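Local coordinates for arylamine n-acetyltransferase (Mycobacterium smegmatis, PDB 1W5R), which catalyses transfer of an acetyl group to arylamines, probably from acetyl-coenzyme A by way of an acetylated enzyme, and is here an engineered active-site variant, at residues 126-131 and 140-145; 152-157 and 214-219. The protein carries 1 engineered substitution. One frame throughout, in Å; residues are numbered along the deposited sequence.

Contact 1: 126-131 and 140-145; sequences RYLVDV and SPIRLE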
ATOM      1  N   ARG A 126     -23.331 -10.767 -29.535  1.00 22.74           N
ATOM      2  CA  ARG A 126     -22.034 -11.283 -29.105  1.00 20.12           C
ATOM      3  C   ARG A 126     -21.505 -10.509 -27.909  1.00 18.67           C
ATOM      4  O   ARG A 126     -21.939  -9.381 -27.650  1.00 17.75           O
ATOM      5  CB  ARG A 126     -21.021 -11.235 -30.246  1.00 20.17           C
ATOM      6  CG  ARG A 126     -21.484 -11.968 -31.509  1.00 20.30           C
ATOM      7  CD  ARG A 126     -20.354 -12.137 -32.500  1.00 21.54           C
ATOM      8  NE  ARG A 126     -19.423 -13.201 -32.097  1.00 21.85           N
ATOM      9  CZ  ARG A 126     -19.555 -14.491 -32.414  1.00 21.19           C
ATOM     10  NH1 ARG A 126     -20.599 -14.905 -33.129  1.00 22.46           N
ATOM     11  NH2 ARG A 126     -18.661 -15.380 -32.004  1.00 19.40           N
ATOM     12  N   TYR A 127     -20.572 -11.138 -27.193  1.00 17.30           N
ATOM     13  CA  TYR A 127     -19.944 -10.539 -26.026  1.00 16.28           C
ATOM     14  C   TYR A 127     -18.445 -10.419 -26.211  1.00 15.01           C
ATOM     15  O   TYR A 127     -17.797 -11.345 -26.715  1.00 15.07           O
ATOM     16  CB  TYR A 127     -20.236 -11.376 -24.787  1.00 17.84           C
ATOM     17  CG  TYR A 127     -21.690 -11.317 -24.424  1.00 19.44           C
ATOM     18  CD1 TYR A 127     -22.621 -12.157 -25.047  1.00 20.86           C
ATOM     19  CD2 TYR A 127     -22.143 -10.385 -23.498  1.00 20.18           C
ATOM     20  CE1 TYR A 127     -23.984 -12.070 -24.721  1.00 21.56           C
ATOM     21  CE2 TYR A 127     -23.484 -10.299 -23.165  1.00 21.12           C
ATOM     22  CZ  TYR A 127     -24.394 -11.133 -23.774  1.00 21.41           C
ATOM     23  OH  TYR A 127     -25.720 -11.009 -23.421  1.00 22.94           O
ATOM     24  N   LEU A 128     -17.906  -9.270 -25.819  1.00 12.83           N
ATOM     25  CA  LEU A 128     -16.455  -9.119 -25.689  1.00 11.72           C
ATOM     26  C   LEU A 128     -15.992  -9.775 -24.402  1.00 11.79           C
ATOM     27  O   LEU A 128     -16.534  -9.514 -23.322  1.00 11.37           O
ATOM     28  CB  LEU A 128     -16.060  -7.643 -25.708  1.00 11.58           C
ATOM     29  CG  LEU A 128     -14.557  -7.365 -25.528  1.00 10.50           C
ATOM     30  CD1 LEU A 128     -13.726  -7.989 -26.646  1.00 11.16           C
ATOM     31  CD2 LEU A 128     -14.326  -5.878 -25.401  1.00 11.38           C
ATOM     32  N   VAL A 129     -14.992 -10.645 -24.523  1.00 11.01           N
ATOM     33  CA  VAL A 129     -14.409 -11.313 -23.363  1.00 10.66           C
ATOM     34  C   VAL A 129     -12.902 -11.108 -23.450  1.00 10.41           C
ATOM     35  O   VAL A 129     -12.291 -11.363 -24.488  1.00 10.36           O
ATOM     36  CB  VAL A 129     -14.768 -12.820 -23.336  1.00 11.06           C
ATOM     37  CG1 VAL A 129     -14.048 -13.513 -22.203  1.00 12.64           C
ATOM     38  CG2 VAL A 129     -16.293 -12.982 -23.182  1.00 12.46           C
ATOM     39  N   ASP A 130     -12.315 -10.618 -22.362  1.00  9.39           N
ATOM     40  CA  ASP A 130     -10.879 -10.354 -22.359  1.00  9.24           C
ATOM     41  C   ASP A 130     -10.376 -10.536 -20.947  1.00  9.24           C
ATOM     42  O   ASP A 130     -10.619  -9.698 -20.090  1.00 10.19           O
ATOM     43  CB  ASP A 130     -10.612  -8.930 -22.859  1.00  9.58           C
ATOM     44  CG  ASP A 130      -9.131  -8.542 -22.824  1.00  9.47           C
ATOM     45  OD1 ASP A 130      -8.263  -9.421 -22.604  1.00  8.55           O
ATOM     46  OD2 ASP A 130      -8.845  -7.337 -23.046  1.00  9.34           O
ATOM     47  N   VAL A 131      -9.714 -11.657 -20.706  1.00  8.51           N
ATOM     48  CA  VAL A 131      -9.124 -11.927 -19.398  1.00  8.45           C
ATOM     49  C   VAL A 131      -7.592 -11.808 -19.461  1.00  8.09           C
ATOM     50  O   VAL A 131      -6.890 -12.235 -18.539  1.00  8.46           O
ATOM     51  CB  VAL A 131      -9.560 -13.299 -18.828  1.00  9.37           C
ATOM     52  CG1 VAL A 131     -11.086 -13.333 -18.616  1.00 10.07           C
ATOM     53  CG2 VAL A 131      -9.107 -14.444 -19.750  1.00 10.25           C
ATOM     54  N   SER A 140     -15.786  -8.764 -16.388  1.00 11.37           N
ATOM     55  CA  SER A 140     -17.067  -9.334 -16.817  1.00 12.13           C
ATOM     56  C   SER A 140     -17.015  -9.434 -18.323  1.00 12.80           C
ATOM     57  O   SER A 140     -16.306  -8.667 -18.965  1.00 12.98           O
ATOM     58  CB  SER A 140     -18.236  -8.384 -16.486  1.00 12.73           C
ATOM     59  OG  SER A 140     -18.284  -8.053 -15.120  1.00 13.45           O
ATOM     60  N   PRO A 141     -17.825 -10.335 -18.911  1.00 13.13           N
ATOM     61  CA  PRO A 141     -18.095 -10.193 -20.329  1.00 13.76           C
ATOM     62  C   PRO A 141     -18.970  -8.953 -20.511  1.00 13.63           C
ATOM     63  O   PRO A 141     -19.782  -8.644 -19.625  1.00 14.79           O
ATOM     64  CB  PRO A 141     -18.905 -11.453 -20.661  1.00 13.72           C
ATOM     65  CG  PRO A 141     -19.534 -11.857 -19.395  1.00 14.61           C
ATOM     66  CD  PRO A 141     -18.578 -11.450 -18.299  1.00 13.35           C
ATOM     67  N   ILE A 142     -18.803  -8.235 -21.615  1.00 13.10           N
ATOM     68  CA  ILE A 142     -19.701  -7.112 -21.916  1.00 13.51           C
ATOM     69  C   ILE A 142     -20.279  -7.310 -23.298  1.00 14.18           C
ATOM     70  O   ILE A 142     -19.737  -8.078 -24.093  1.00 14.61           O
ATOM     71  CB  ILE A 142     -19.018  -5.712 -21.781  1.00 13.63           C
ATOM     72  CG1 ILE A 142     -17.937  -5.507 -22.856  1.00 13.26           C
ATOM     73  CG2 ILE A 142     -18.469  -5.506 -20.366  1.00 14.08           C
ATOM     74  CD1 ILE A 142     -17.350  -4.103 -22.894  1.00 12.98           C
ATOM     75  N   ARG A 143     -21.397  -6.652 -23.584  1.00 15.08           N
ATOM     76  CA  ARG A 143     -21.992  -6.767 -24.912  1.00 16.36           C
ATOM     77  C   ARG A 143     -21.073  -6.124 -25.931  1.00 16.04           C
ATOM     78  O   ARG A 143     -20.613  -5.011 -25.737  1.00 15.63           O
ATOM     79  CB  ARG A 143     -23.394  -6.149 -24.962  1.00 16.27           C
ATOM     80  CG  ARG A 143     -24.379  -6.764 -23.980  1.00 17.71           C
ATOM     81  CD  ARG A 143     -25.816  -6.347 -24.269  1.00 19.59           C
ATOM     82  NE  ARG A 143     -25.911  -4.905 -24.493  1.00 24.15           N
ATOM     83  CZ  ARG A 143     -25.914  -3.988 -23.526  1.00 26.82           C
ATOM     84  NH1 ARG A 143     -25.818  -4.353 -22.253  1.00 28.10           N
ATOM     85  NH2 ARG A 143     -26.004  -2.701 -23.831  1.00 28.57           N
ATOM     86  N   LEU A 144     -20.773  -6.811 -27.018  1.00 16.86           N
ATOM     87  CA  LEU A 144     -19.938  -6.245 -28.081  1.00 17.67           C
ATOM     88  C   LEU A 144     -20.871  -5.348 -28.913  1.00 18.10           C
ATOM     89  O   LEU A 144     -21.392  -5.715 -29.974  1.00 18.60           O
ATOM     90  CB  LEU A 144     -19.275  -7.369 -28.910  1.00 17.56           C
ATOM     91  CG  LEU A 144     -18.118  -6.970 -29.835  1.00 19.22           C
ATOM     92  CD1 LEU A 144     -17.644  -5.548 -29.528  1.00 19.64           C
ATOM     93  CD2 LEU A 144     -16.956  -7.941 -29.691  1.00 19.51           C
ATOM     94  N   GLU A 145     -21.089  -4.192 -28.366  1.00 18.44           N
ATOM     95  CA  GLU A 145     -22.017  -3.214 -28.861  1.00 19.80           C
ATOM     96  C   GLU A 145     -21.472  -1.826 -28.562  1.00 18.56           C
ATOM     97  O   GLU A 145     -21.234  -1.481 -27.398  1.00 18.08           O
ATOM     98  CB  GLU A 145     -23.373  -3.440 -28.199  1.00 20.10           C
ATOM     99  CG  GLU A 145     -24.495  -2.526 -28.651  1.00 22.44           C
ATOM    100  CD  GLU A 145     -25.657  -2.446 -27.661  1.00 23.09           C
ATOM    101  OE1 GLU A 145     -26.457  -1.486 -27.777  1.00 27.34           O
ATOM    102  OE2 GLU A 145     -25.762  -3.338 -26.797  1.00 26.74           O
TER
HETATM  103  O   HOH W   1     -23.513  -8.051 -30.449  1.00 37.08           O
HETATM  104  O   HOH W   2     -13.786 -10.319 -19.872  1.00 11.65           O
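L128 and I142 face each other as a hydrogen-bonded pair in an antiparallel ladder, where strand 142-143 forms the border of the eight-stranded sheet beside 127-129. L128 N reaches I142 O at 2.8 Å, and I142 N returns a straighter bond to L128 O; L144 N extends the ladder to R126 O. On the face of L128 and I142, CB of L128 rests on I142 CG1 at 4.0 Å and on CD2 of L144, while L159 touches all three: aliphatic chains suit this face, where L128 and I142 are buried.

The other face carries Y127. CG anti to the carbonyl carbon (chi1 -68°) turns the ring toward the partner strand, which it meets obliquely: CB, CG and CD2 line up along I142 O, CB and CD2 each 3.4 Å from it, with P141 CB as the apolar neighbour of CB. Farther out, CE2 touches CG of R143 obliquely, 3.7 Å away, and the guanidinium stands nearly perpendicular to the ring. An amphiphilic tyrosine fits this partly exposed site.

Beyond the ladder the chains part, and a water accepts from D130 N and lies 3.1 Å from S140 O. D130 OD2 bonds H113 NE2, consistent with the Asp-His pair of the family's catalytic triad. At the other end, exposed R143 grips E145 side-on, NE (2.8 Å) and NH2 both bonding the single oxygen OE2.

Contact 2: 152-157 and 214-219; sequences TRHEPY and AVVTDD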
ATOM      1  N   THR A 152     -19.550  -3.455 -14.922  1.00 13.19           N
ATOM      2  CA  THR A 152     -18.851  -4.735 -14.761  1.00 13.16           C
ATOM      3  C   THR A 152     -18.745  -5.044 -13.263  1.00 13.24           C
ATOM      4  O   THR A 152     -19.304  -4.309 -12.426  1.00 13.88           O
ATOM      5  CB  THR A 152     -17.420  -4.681 -15.372  1.00 13.09           C
ATOM      6  OG1 THR A 152     -16.559  -3.881 -14.540  1.00 11.88           O
ATOM      7  CG2 THR A 152     -17.454  -4.113 -16.801  1.00 11.84           C
ATOM      8  N   ARG A 153     -18.009  -6.105 -12.917  1.00 13.55           N
ATOM      9  CA  ARG A 153     -17.736  -6.422 -11.507  1.00 14.18           C
ATOM     10  C   ARG A 153     -16.912  -5.336 -10.813  1.00 13.76           C
ATOM     11  O   ARG A 153     -16.863  -5.279  -9.582  1.00 13.74           O
ATOM     12  CB  ARG A 153     -17.022  -7.773 -11.340  1.00 14.59           C
ATOM     13  CG  ARG A 153     -17.784  -8.995 -11.806  1.00 15.81           C
ATOM     14  CD  ARG A 153     -17.127 -10.279 -11.318  1.00 14.53           C
ATOM     15  NE  ARG A 153     -15.719 -10.394 -11.715  1.00 15.49           N
ATOM     16  CZ  ARG A 153     -14.697 -10.608 -10.884  1.00 14.24           C
ATOM     17  NH1 ARG A 153     -14.871 -10.746  -9.572  1.00 14.24           N
ATOM     18  NH2 ARG A 153     -13.472 -10.699 -11.375  1.00 14.62           N
ATOM     19  N   HIS A 154     -16.256  -4.488 -11.604  1.00 12.95           N
ATOM     20  CA  HIS A 154     -15.410  -3.417 -11.090  1.00 13.14           C
ATOM     21  C   HIS A 154     -15.879  -2.093 -11.693  1.00 13.58           C
ATOM     22  O   HIS A 154     -16.998  -1.667 -11.380  1.00 15.45           O
ATOM     23  CB  HIS A 154     -13.918  -3.731 -11.330  1.00 12.29           C
ATOM     24  CG  HIS A 154     -13.480  -5.010 -10.685  1.00 12.35           C
ATOM     25  ND1 HIS A 154     -12.657  -5.063  -9.583  1.00 13.90           N
ATOM     26  CD2 HIS A 154     -13.820  -6.293 -10.962  1.00  8.87           C
ATOM     27  CE1 HIS A 154     -12.477  -6.329  -9.233  1.00 10.32           C
ATOM     28  NE2 HIS A 154     -13.172  -7.093 -10.056  1.00 13.43           N
ATOM     29  N   GLU A 155     -15.076  -1.468 -12.555  1.00 13.20           N
ATOM     30  CA  GLU A 155     -15.383  -0.128 -13.088  1.00 13.16           C
ATOM     31  C   GLU A 155     -16.287  -0.235 -14.306  1.00 12.32           C
ATOM     32  O   GLU A 155     -16.353  -1.285 -14.948  1.00 11.31           O
ATOM     33  CB  GLU A 155     -14.102   0.614 -13.531  1.00 14.52           C
ATOM     34  CG  GLU A 155     -12.969   0.618 -12.549  1.00 15.78           C
ATOM     35  CD  GLU A 155     -12.023  -0.558 -12.733  1.00 17.01           C
ATOM     36  OE1 GLU A 155     -12.435  -1.611 -13.264  1.00 14.99           O
ATOM     37  OE2 GLU A 155     -10.869  -0.435 -12.297  1.00 20.38           O
ATOM     38  N   PRO A 156     -16.979   0.863 -14.646  1.00 11.37           N
ATOM     39  CA  PRO A 156     -17.657   0.907 -15.937  1.00 11.55           C
ATOM     40  C   PRO A 156     -16.675   0.851 -17.120  1.00 11.11           C
ATOM     41  O   PRO A 156     -15.573   1.416 -17.051  1.00 10.74           O
ATOM     42  CB  PRO A 156     -18.365   2.264 -15.929  1.00 12.18           C
ATOM     43  CG  PRO A 156     -18.331   2.739 -14.525  1.00 13.12           C
ATOM     44  CD  PRO A 156     -17.210   2.075 -13.827  1.00 11.97           C
ATOM     45  N   TYR A 157     -17.083   0.164 -18.181  1.00 10.61           N
ATOM     46  CA  TYR A 157     -16.336   0.149 -19.449  1.00 10.86           C
ATOM     47  C   TYR A 157     -17.250   0.605 -20.577  1.00 11.60           C
ATOM     48  O   TYR A 157     -18.472   0.640 -20.414  1.00 12.72           O
ATOM     49  CB  TYR A 157     -15.782  -1.247 -19.780  1.00 10.36           C
ATOM     50  CG  TYR A 157     -14.537  -1.663 -19.018  1.00  9.57           C
ATOM     51  CD1 TYR A 157     -14.531  -1.760 -17.622  1.00  9.12           C
ATOM     52  CD2 TYR A 157     -13.362  -1.991 -19.705  1.00  9.73           C
ATOM     53  CE1 TYR A 157     -13.384  -2.156 -16.918  1.00  8.90           C
ATOM     54  CE2 TYR A 157     -12.214  -2.409 -19.014  1.00  9.45           C
ATOM     55  CZ  TYR A 157     -12.233  -2.474 -17.630  1.00  9.37           C
ATOM     56  OH  TYR A 157     -11.117  -2.884 -16.941  1.00  9.31           O
ATOM     57  N   ALA A 214       0.134  -9.578 -12.867  1.00  7.67           N
ATOM     58  CA  ALA A 214      -1.119  -9.000 -12.388  1.00  8.11           C
ATOM     59  C   ALA A 214      -2.138 -10.060 -12.025  1.00  8.35           C
ATOM     60  O   ALA A 214      -2.054 -11.203 -12.480  1.00  8.36           O
ATOM     61  CB  ALA A 214      -1.708  -8.031 -13.428  1.00  8.33           C
ATOM     62  N   VAL A 215      -3.098  -9.681 -11.193  1.00  8.60           N
ATOM     63  CA  VAL A 215      -4.220 -10.568 -10.879  1.00  9.38           C
ATOM     64  C   VAL A 215      -5.358  -9.669 -10.412  1.00  9.48           C
ATOM     65  O   VAL A 215      -5.116  -8.543  -9.969  1.00 10.63           O
ATOM     66  CB  VAL A 215      -3.847 -11.640  -9.819  1.00  9.21           C
ATOM     67  CG1 VAL A 215      -3.722 -11.030  -8.408  1.00 11.01           C
ATOM     68  CG2 VAL A 215      -4.832 -12.808  -9.865  1.00 11.03           C
ATOM     69  N   VAL A 216      -6.595 -10.149 -10.529  1.00 10.09           N
ATOM     70  CA  VAL A 216      -7.735  -9.324 -10.132  1.00 10.31           C
ATOM     71  C   VAL A 216      -8.679 -10.139  -9.266  1.00 10.75           C
ATOM     72  O   VAL A 216      -9.184 -11.177  -9.700  1.00 11.17           O
ATOM     73  CB  VAL A 216      -8.517  -8.755 -11.350  1.00 10.21           C
ATOM     74  CG1 VAL A 216      -9.676  -7.864 -10.884  1.00 11.00           C
ATOM     75  CG2 VAL A 216      -7.586  -7.957 -12.256  1.00  9.24           C
ATOM     76  N   THR A 217      -8.918  -9.645  -8.050  1.00 11.33           N
ATOM     77  CA  THR A 217      -9.829 -10.292  -7.114  1.00 12.30           C
ATOM     78  C   THR A 217     -11.140  -9.510  -7.101  1.00 12.25           C
ATOM     79  O   THR A 217     -11.247  -8.448  -7.737  1.00 12.32           O
ATOM     80  CB  THR A 217      -9.246 -10.289  -5.689  1.00 12.92           C
ATOM     81  OG1 THR A 217      -9.162  -8.942  -5.209  1.00 14.18           O
ATOM     82  CG2 THR A 217      -7.847 -10.922  -5.669  1.00 14.15           C
ATOM     83  N   ASP A 218     -12.131 -10.015  -6.364  1.00 12.39           N
ATOM     84  CA  ASP A 218     -13.400  -9.288  -6.259  1.00 13.52           C
ATOM     85  C   ASP A 218     -13.201  -7.863  -5.751  1.00 13.76           C
ATOM     86  O   ASP A 218     -13.947  -6.962  -6.146  1.00 14.53           O
ATOM     87  CB  ASP A 218     -14.388  -9.999  -5.323  1.00 14.14           C
ATOM     88  CG  ASP A 218     -14.802 -11.366  -5.825  1.00 15.70           C
ATOM     89  OD1 ASP A 218     -14.379 -11.787  -6.930  1.00 15.37           O
ATOM     90  OD2 ASP A 218     -15.583 -12.028  -5.106  1.00 18.56           O
ATOM     91  N   ASP A 219     -12.206  -7.672  -4.882  1.00 14.27           N
ATOM     92  CA  ASP A 219     -12.003  -6.391  -4.185  1.00 15.18           C
ATOM     93  C   ASP A 219     -10.950  -5.484  -4.785  1.00 14.03           C
ATOM     94  O   ASP A 219     -10.942  -4.284  -4.508  1.00 14.50           O
ATOM     95  CB  ASP A 219     -11.615  -6.628  -2.726  1.00 16.60           C
ATOM     96  CG  ASP A 219     -12.719  -7.271  -1.923  1.00 20.13           C
ATOM     97  OD1 ASP A 219     -13.903  -6.982  -2.187  1.00 23.42           O
ATOM     98  OD2 ASP A 219     -12.389  -8.055  -1.007  1.00 25.85           O
TER
HETATM   99  O   HOH W   3     -11.864 -12.048  -9.628  1.00 15.41           O
HETATM  100  O   HOH W   4     -16.141  -7.098  -7.605  1.00 18.17           O
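H154 and V216 approach from opposite directions, joining the loop between strands 149-150 and 157-162 of the large sheet to the end of strand 212-216 in the five-stranded one. This is the packed part of the contact: V216 CG1 lies 3.6 Å from H154 CE1 and about as near to NE2, meeting the ring obliquely. A beta-branched valine suits the buried strand end, and the methyl gives an apolar partner to the CE1-NE2 side of the imidazole. An ST turn shapes the loop at the histidine, T152 OG1 accepting from H154 N at 3.0 Å and donating to E155 O.

The other side is looser and wetter. R153 runs out alongside H154, its chain bent at chi3 (-56°), and H154 NE2 sits 3.7 Å above one face of the guanidinium, near its rim. At the guanidinium edge NH1 forms a salt bridge with D218 OD1 at 2.9 Å; as a hydrogen bond it is weak and bent, and the two planes are turned 75° apart. NE is held by the backbone oxygen of T139. Two waters complete this side: one accepts from R153 NH2 at 2.7 Å and donates to V216 O, while the other donates to both R153 O and D218 O and lies above one face of the H154 ring, toward its rim.

Since D218 OD1 also pairs with R37 from helix 25-38, two arginines share one carboxylate oxygen, which would probably keep D218 ionised, whereas the guanidinium beside H154 would tend to disfavour a protonated imidazole, an effect that D218, with OD1 5.8 Å from H154 NE2, may partly offset.

Contact 1 is the more buried, joining neighbouring strands of one sheet by regular backbone bonds and aliphatic packing; contact 2 lies at the surface, joining a loop of the large sheet to the end of a strand in the five-stranded one and the turn after it, through side chains and water. The area buried reflects this, 421 Å² against 205 Å². In chain order they are in series, yet they touch: S140 OG of contact 1 lies 3.0 Å from R153 N of contact 2, a probable hydrogen bond, and I142 packs on T152. Helix 25-38 also borders both, meeting P141 in the first and R153 in the second. Charge is marginal in contact 1 but spans the segments in contact 2.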